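Local coordinates for protein tapirin (Caldicellulosiruptor hydrothermalis, PDB 6N2C) that binds cellulose and probably takes part in attaching the cell to it, through a C-terminal beta-helix domain that carries a zinc ion, at residues 358-363 / 379-384; 398-403 / 421-426. All coordinates share one frame; numbering follows the deposited sequence. Where two conformers were deposited one is given.

Contact 1 of 2, residues 358-363 / 379-384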
ATOM      1  N   ASN A 358      -0.345   5.637  22.106  1.00 17.68           N
ATOM      2  CA  ASN A 358       0.017   5.004  23.370  1.00 18.85           C
ATOM      3  C   ASN A 358       1.315   5.707  23.867  1.00 20.03           C
ATOM      4  O   ASN A 358       1.225   6.679  24.593  1.00 19.31           O
ATOM      5  CB  ASN A 358       0.179   3.512  23.163  1.00 19.27           C
ATOM      6  CG  ASN A 358       0.552   2.803  24.421  1.00 24.01           C
ATOM      7  OD1 ASN A 358       0.093   3.177  25.488  1.00 23.98           O
ATOM      8  ND2 ASN A 358       1.382   1.784  24.320  1.00 26.78           N
ATOM      9  N   ASN A 359       2.503   5.281  23.419  1.00 18.50           N
ATOM     10  CA  ASN A 359       3.740   5.995  23.724  1.00 20.79           C
ATOM     11  C   ASN A 359       4.062   6.988  22.661  1.00 19.58           C
ATOM     12  O   ASN A 359       3.929   6.721  21.471  1.00 18.74           O
ATOM     13  CB  ASN A 359       4.885   5.024  23.950  1.00 21.71           C
ATOM     14  CG  ASN A 359       4.602   4.103  25.112  1.00 28.36           C
ATOM     15  OD1 ASN A 359       4.047   4.527  26.144  1.00 31.03           O
ATOM     16  ND2 ASN A 359       4.870   2.838  24.937  1.00 27.75           N
ATOM     17  N   LEU A 360       4.473   8.194  23.070  1.00 16.60           N
ATOM     18  CA  LEU A 360       4.895   9.207  22.114  1.00 19.89           C
ATOM     19  C   LEU A 360       6.304   9.637  22.543  1.00 19.16           C
ATOM     20  O   LEU A 360       6.488  10.155  23.677  1.00 17.36           O
ATOM     21  CB  LEU A 360       3.933  10.404  22.117  1.00 18.78           C
ATOM     22  CG  LEU A 360       4.426  11.603  21.296  1.00 23.80           C
ATOM     23  CD1 LEU A 360       4.727  11.303  19.827  1.00 23.57           C
ATOM     24  CD2 LEU A 360       3.518  12.785  21.363  1.00 24.74           C
ATOM     25  N   ASP A 361       7.296   9.404  21.697  1.00 18.47           N
ATOM     26  CA  ASP A 361       8.701   9.709  22.085  1.00 20.37           C
ATOM     27  C   ASP A 361       9.251  10.678  21.087  1.00 22.14           C
ATOM     28  O   ASP A 361       9.086  10.456  19.895  1.00 19.99           O
ATOM     29  CB  ASP A 361       9.551   8.446  22.008  1.00 21.12           C
ATOM     30  CG  ASP A 361       9.308   7.438  23.128  1.00 26.19           C
ATOM     31  OD1 ASP A 361       8.151   7.222  23.526  1.00 28.70           O
ATOM     32  OD2 ASP A 361      10.334   6.817  23.612  1.00 31.14           O
ATOM     33  N   ILE A 362       9.901  11.769  21.551  1.00 19.31           N
ATOM     34  CA  ILE A 362      10.497  12.777  20.667  1.00 19.99           C
ATOM     35  C   ILE A 362      11.922  12.978  21.202  1.00 20.57           C
ATOM     36  O   ILE A 362      12.081  13.318  22.426  1.00 18.42           O
ATOM     37  CB  ILE A 362       9.744  14.073  20.734  1.00 20.04           C
ATOM     38  CG1 ILE A 362       8.193  13.848  20.592  1.00 26.95           C
ATOM     39  CG2 ILE A 362      10.100  15.013  19.625  1.00 21.54           C
ATOM     40  CD1 ILE A 362       7.366  14.747  21.449  1.00 30.71           C
ATOM     41  N   ILE A 363      12.928  12.701  20.364  1.00 21.19           N
ATOM     42  CA  ILE A 363      14.294  12.416  20.876  1.00 20.61           C
ATOM     43  C   ILE A 363      15.276  13.243  20.099  1.00 21.60           C
ATOM     44  O   ILE A 363      15.428  13.075  18.862  1.00 20.06           O
ATOM     45  CB  ILE A 363      14.712  10.936  20.795  1.00 23.38           C
ATOM     46  CG1 ILE A 363      13.688   9.977  21.432  1.00 24.61           C
ATOM     47  CG2 ILE A 363      16.076  10.722  21.459  1.00 25.18           C
ATOM     48  CD1 ILE A 363      13.359  10.179  22.892  1.00 26.25           C
ATOM     49  N   ASN A 379      -0.592   8.167  26.197  1.00 16.28           N
ATOM     50  CA  ASN A 379      -0.463   7.593  27.516  1.00 23.05           C
ATOM     51  C   ASN A 379       0.869   8.001  28.162  1.00 24.16           C
ATOM     52  O   ASN A 379       0.888   8.612  29.241  1.00 24.51           O
ATOM     53  CB  ASN A 379      -0.627   6.086  27.474  1.00 23.87           C
ATOM     54  CG  ASN A 379      -0.262   5.439  28.846  1.00 32.14           C
ATOM     55  OD1 ASN A 379      -0.550   6.009  29.907  1.00 37.28           O
ATOM     56  ND2 ASN A 379       0.286   4.232  28.812  1.00 36.83           N
ATOM     57  N   ASN A 380       1.996   7.760  27.474  1.00 20.30           N
ATOM     58  CA  ASN A 380       3.261   8.203  27.979  1.00 21.46           C
ATOM     59  C   ASN A 380       3.900   9.119  26.967  1.00 20.61           C
ATOM     60  O   ASN A 380       3.853   8.845  25.759  1.00 20.28           O
ATOM     61  CB  ASN A 380       4.166   7.030  28.304  1.00 19.85           C
ATOM     62  CG  ASN A 380       3.656   6.196  29.460  1.00 26.35           C
ATOM     63  OD1 ASN A 380       3.225   6.704  30.508  1.00 21.36           O
ATOM     64  ND2 ASN A 380       3.751   4.864  29.292  1.00 31.54           N
ATOM     65  N   LEU A 381       4.522  10.190  27.469  1.00 21.33           N
ATOM     66  CA  LEU A 381       5.269  11.167  26.672  1.00 18.87           C
ATOM     67  C   LEU A 381       6.708  11.153  27.131  1.00 21.36           C
ATOM     68  O   LEU A 381       6.952  11.354  28.327  1.00 19.09           O
ATOM     69  CB  LEU A 381       4.745  12.529  26.891  1.00 20.40           C
ATOM     70  CG  LEU A 381       5.445  13.719  26.169  1.00 21.53           C
ATOM     71  CD1 LEU A 381       5.376  13.502  24.693  1.00 21.34           C
ATOM     72  CD2 LEU A 381       4.811  15.029  26.478  1.00 23.03           C
ATOM     73  N   LYS A 382       7.659  10.912  26.210  1.00 18.50           N
ATOM     74  CA  LYS A 382       9.100  11.008  26.495  1.00 20.92           C
ATOM     75  C   LYS A 382       9.705  12.064  25.614  1.00 19.82           C
ATOM     76  O   LYS A 382       9.521  12.030  24.405  1.00 22.61           O
ATOM     77  CB  LYS A 382       9.840   9.683  26.267  1.00 22.21           C
ATOM     78  CG  LYS A 382      11.336   9.740  26.540  1.00 25.40           C
ATOM     79  CD  LYS A 382      11.933   8.355  26.373  1.00 28.12           C
ATOM     80  CE  LYS A 382      13.420   8.315  26.595  1.00 31.75           C
ATOM     81  NZ  LYS A 382      13.916   8.694  27.990  1.00 33.65           N
ATOM     82  N   ILE A 383      10.348  13.069  26.222  1.00 20.58           N
ATOM     83  CA  ILE A 383      11.074  14.133  25.540  1.00 22.31           C
ATOM     84  C   ILE A 383      12.538  14.040  26.071  1.00 24.22           C
ATOM     85  O   ILE A 383      12.759  14.011  27.297  1.00 21.53           O
ATOM     86  CB  ILE A 383      10.470  15.483  25.850  1.00 24.31           C
ATOM     87  CG1 ILE A 383       9.117  15.618  25.147  1.00 24.47           C
ATOM     88  CG2 ILE A 383      11.381  16.600  25.364  1.00 26.44           C
ATOM     89  CD1 ILE A 383       8.371  16.830  25.552  1.00 26.47           C
ATOM     90  N   ASP A 384      13.490  13.827  25.144  1.00 23.49           N
ATOM     91  CA  ASP A 384      14.898  13.792  25.451  1.00 22.41           C
ATOM     92  C   ASP A 384      15.561  14.831  24.580  1.00 25.39           C
ATOM     93  O   ASP A 384      15.576  14.733  23.319  1.00 23.49           O
ATOM     94  CB  ASP A 384      15.435  12.370  25.280  1.00 23.04           C
ATOM     95  CG  ASP A 384      16.933  12.277  25.463  1.00 29.22           C
ATOM     96  OD1 ASP A 384      17.499  13.221  25.964  1.00 31.18           O
ATOM     97  OD2 ASP A 384      17.474  11.240  25.072  1.00 34.14           O
TER
HETATM   98  O   HOH W   1       6.746   7.421  25.749  0.98 25.18           O
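With CG set beside the backbone N in both residues (chi1 -61° and -67°), Asn359 and Asn380 hold their carboxamides side by side on successive coils of a parallel beta-helix, a pair of stacked asparagines. The planes lie 9° apart, and Asn380 ND2 donates to Asn359 OD1 (3.2 Å) from a little outside both planes, while Asn380 OD1 accepts from Thr399 N on the following coil. Asparagine suits position Asn380 because its amide donates to one coil and accepts from the next. Putting a leucine at Asn359 would probably leave Asn380 ND2 without its acceptor and its amide less firmly oriented. At the start of the pairing Asn358 O takes two N-H groups, Asn379 N (2.8 Å) on a lone pair and Asn380 N tilted out of the carbonyl plane. Regular parallel bonds follow, such as Lys382 N to Leu360 O at 2.9 Å. The buried face carries branched aliphatics: Ile362 CD1 meets Leu381 CD1 (4.0 Å) and Ile383 CG1, and both isoleucines touch Leu389 of strand 388-391. On the other face Lys382 offers Asp361 its aliphatic stem rather than its charge: CD lies 3.5 Å from Asp361 OD2, but NZ stays 6.0 Å from that oxygen.

Contact 2 of 2, residues 398-403 / 421-426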
ATOM      1  N   GLY A 398      -0.650   9.180  31.292  1.00 17.78           N
ATOM      2  CA  GLY A 398       0.257   8.317  32.008  1.00 19.99           C
ATOM      3  C   GLY A 398       1.368   9.126  32.633  1.00 22.12           C
ATOM      4  O   GLY A 398       1.104   9.952  33.480  1.00 21.23           O
ATOM      5  N   THR A 399       2.604   8.959  32.154  1.00 17.83           N
ATOM      6  CA  THR A 399       3.742   9.639  32.755  1.00 18.46           C
ATOM      7  C   THR A 399       4.457  10.416  31.645  1.00 17.91           C
ATOM      8  O   THR A 399       4.623   9.927  30.492  1.00 17.77           O
ATOM      9  CB  THR A 399       4.645   8.543  33.328  1.00 21.52           C
ATOM     10  OG1 THR A 399       3.917   7.862  34.383  1.00 23.02           O
ATOM     11  CG2 THR A 399       5.921   9.105  33.856  1.00 23.00           C
ATOM     12  N   ILE A 400       4.944  11.597  32.001  1.00 18.75           N
ATOM     13  CA  ILE A 400       5.838  12.404  31.146  1.00 20.39           C
ATOM     14  C   ILE A 400       7.241  12.190  31.714  1.00 21.12           C
ATOM     15  O   ILE A 400       7.495  12.477  32.930  1.00 21.32           O
ATOM     16  CB  ILE A 400       5.496  13.877  31.217  1.00 21.26           C
ATOM     17  CG1 ILE A 400       4.114  14.116  30.689  1.00 21.53           C
ATOM     18  CG2 ILE A 400       6.467  14.750  30.419  1.00 21.07           C
ATOM     19  CD1 ILE A 400       3.618  15.526  30.645  1.00 21.95           C
ATOM     20  N   THR A 401       8.143  11.696  30.845  1.00 20.07           N
ATOM     21  CA  THR A 401       9.525  11.486  31.186  1.00 22.94           C
ATOM     22  C   THR A 401      10.331  12.548  30.391  1.00 24.30           C
ATOM     23  O   THR A 401      10.298  12.583  29.147  1.00 22.41           O
ATOM     24  CB  THR A 401       9.923  10.065  30.851  1.00 24.10           C
ATOM     25  OG1 THR A 401       9.162   9.179  31.696  1.00 24.84           O
ATOM     26  CG2 THR A 401      11.388   9.846  31.164  1.00 28.55           C
ATOM     27  N   ILE A 402      11.039  13.415  31.126  0.63 23.37           N
ATOM     28  CA  ILE A 402      11.894  14.414  30.509  0.63 24.94           C
ATOM     29  C   ILE A 402      13.365  14.172  30.885  0.63 24.56           C
ATOM     30  O   ILE A 402      13.679  13.681  31.987  0.63 19.86           O
ATOM     31  CB  ILE A 402      11.463  15.833  30.841  0.63 24.57           C
ATOM     32  CG1 ILE A 402      11.260  16.036  32.368  0.63 25.15           C
ATOM     33  CG2 ILE A 402      10.169  16.165  30.115  0.63 25.29           C
ATOM     34  CD1 ILE A 402      11.241  17.504  32.763  0.63 26.38           C
ATOM     35  N   SER A 403      14.231  14.465  29.927  1.00 24.90           N
ATOM     36  CA  SER A 403      15.694  14.413  30.166  1.00 26.04           C
ATOM     37  C   SER A 403      16.409  15.320  29.230  1.00 30.33           C
ATOM     38  O   SER A 403      15.939  15.620  28.129  1.00 22.97           O
ATOM     39  CB  SER A 403      16.204  13.006  30.071  1.00 26.94           C
ATOM     40  OG  SER A 403      16.005  12.458  28.799  1.00 30.84           O
ATOM     41  N   SER A 421       0.111  13.957  36.076  1.00 22.22           N
ATOM     42  CA  SER A 421       1.118  14.282  37.101  1.00 21.24           C
ATOM     43  C   SER A 421       2.165  15.157  36.411  1.00 24.00           C
ATOM     44  O   SER A 421       2.823  14.737  35.433  1.00 22.89           O
ATOM     45  CB  SER A 421       1.743  13.052  37.675  1.00 24.19           C
ATOM     46  OG  SER A 421       2.641  13.353  38.738  1.00 26.75           O
ATOM     47  N   ILE A 422       2.248  16.386  36.854  1.00 22.02           N
ATOM     48  CA  ILE A 422       3.317  17.277  36.396  1.00 23.48           C
ATOM     49  C   ILE A 422       4.707  16.731  36.850  1.00 24.31           C
ATOM     50  O   ILE A 422       4.915  16.466  38.052  1.00 25.60           O
ATOM     51  CB  ILE A 422       3.095  18.684  36.916  1.00 23.83           C
ATOM     52  CG1 ILE A 422       1.808  19.274  36.286  1.00 25.79           C
ATOM     53  CG2 ILE A 422       4.234  19.613  36.455  1.00 24.62           C
ATOM     54  CD1 ILE A 422       1.433  20.638  36.839  1.00 24.68           C
ATOM     55  N   PRO A 423       5.632  16.534  35.880  1.00 21.27           N
ATOM     56  CA  PRO A 423       6.939  15.917  36.232  1.00 23.20           C
ATOM     57  C   PRO A 423       7.854  16.936  36.877  1.00 21.14           C
ATOM     58  O   PRO A 423       7.586  18.128  36.830  1.00 21.77           O
ATOM     59  CB  PRO A 423       7.483  15.454  34.897  1.00 21.23           C
ATOM     60  CG  PRO A 423       6.877  16.379  33.884  1.00 21.00           C
ATOM     61  CD  PRO A 423       5.521  16.756  34.419  1.00 21.54           C
ATOM     62  N   GLN A 424       8.816  16.405  37.650  1.00 21.84           N
ATOM     63  CA  GLN A 424       9.725  17.243  38.417  1.00 22.53           C
ATOM     64  C   GLN A 424      10.759  17.862  37.439  1.00 22.82           C
ATOM     65  O   GLN A 424      11.002  17.363  36.338  1.00 22.52           O
ATOM     66  CB  GLN A 424      10.504  16.366  39.415  1.00 23.81           C
ATOM     67  CG  GLN A 424       9.733  15.758  40.562  1.00 28.71           C
ATOM     68  CD  GLN A 424      10.564  14.648  41.300  1.00 34.86           C
ATOM     69  OE1 GLN A 424      11.809  14.629  41.274  1.00 30.57           O
ATOM     70  NE2 GLN A 424       9.851  13.754  41.983  1.00 37.82           N
ATOM     71  N   ASN A 425      11.454  18.872  37.933  1.00 22.20           N
ATOM     72  CA  ASN A 425      12.640  19.476  37.298  1.00 23.13           C
ATOM     73  C   ASN A 425      12.344  20.035  35.846  1.00 25.33           C
ATOM     74  O   ASN A 425      13.214  20.004  34.968  1.00 23.87           O
ATOM     75  CB  ASN A 425      13.768  18.475  37.222  1.00 23.84           C
ATOM     76  CG  ASN A 425      14.183  17.939  38.593  1.00 22.50           C
ATOM     77  OD1 ASN A 425      14.089  18.638  39.581  1.00 26.10           O
ATOM     78  ND2 ASN A 425      14.517  16.658  38.632  1.00 24.35           N
ATOM     79  N   ILE A 426      11.135  20.517  35.644  1.00 22.43           N
ATOM     80  CA  ILE A 426      10.764  21.178  34.340  1.00 22.30           C
ATOM     81  C   ILE A 426      11.523  22.538  34.283  1.00 24.16           C
ATOM     82  O   ILE A 426      11.542  23.252  35.267  1.00 25.27           O
ATOM     83  CB  ILE A 426       9.311  21.450  34.253  1.00 23.13           C
ATOM     84  CG1 ILE A 426       8.544  20.093  34.243  1.00 25.77           C
ATOM     85  CG2 ILE A 426       8.994  22.208  32.947  1.00 24.10           C
ATOM     86  CD1 ILE A 426       7.049  20.210  34.501  1.00 27.85           C
TER
HETATM   87  O   HOH W   2       1.362  12.676  33.545  0.99 22.43           O
HETATM   88  O   HOH W   3       4.296  12.532  34.768  0.99 23.77           O
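Ile400 and Pro423 supply the central apolar touch between the last strand of this face of the beta-helix and the loop that follows strand 416-419. The proline ring comes obliquely against the beta-branched side of the isoleucine, its CG 3.9 Å from Ile400 CG2, while Pro423 CB sits 3.6 Å from Ile400 O. Proline fits here because it has no backbone N-H to offer a strand edge, yet presents a compact hydrocarbon surface. Ile400, a buried residue, also touches Ile417, Cys419 and Phe434. Farther along, Ile402 has CG1 placed between its backbone N and carbonyl carbon (chi1 50°). In this conformer, one of two deposited, its CD1 reaches the loop, 4.0 Å from Ile426 CG1 and 3.6 Å from Gln424 O; that part of the packing is therefore less certain. Asn425, with positive phi, turns the loop here, a backbone shape that asparagine tolerates well.

The polar links run through water. One molecule donates to Gly398 O (2.7 Å) and accepts from Ser421 N (3.1 Å); another accepts from Ile400 N (3.0 Å) and donates to Ser421 O (2.7 Å). The backbones stand too far apart for direct sheet bonding, and the two waters bridge the gap between them. Gly398 suits its place because its phi/psi of -109/-112 is awkward for a residue with a CB. Arg420 bonds to the same end: its NE to Gly398 O and its NH2 to Thr399 OG1.

Direct strand pairing has thus given way to water bridges and apolar packing, consistent with the last coils of a parallel beta-helix, where this face has no further strand and an irregular loop packs against its last one, strand 400-403.

In the fold
Followed from the N terminus, the chain has already built many coils when it reaches strand 359-363; it then passes through strands 368-371 and 374-378 on two other faces and returns at 380-384, so that contact 1 closes a full coil of the solenoid. The next turn runs from 380-384 through 388-391 and 393-396 to 398-403, after which strands 411-413 and 416-419 carry the chain to 421-426, where contact 2 closes the second loop. The two loops lie in series, neither enclosing nor crossing the other. They meet because strands 380-384 and 400-403 are neighbours, joined by a probable hydrogen bond of 2.8 Å between Leu381 O and Thr401 N. Together they tie regular coils to the end of the beta-helix remote from the zinc site.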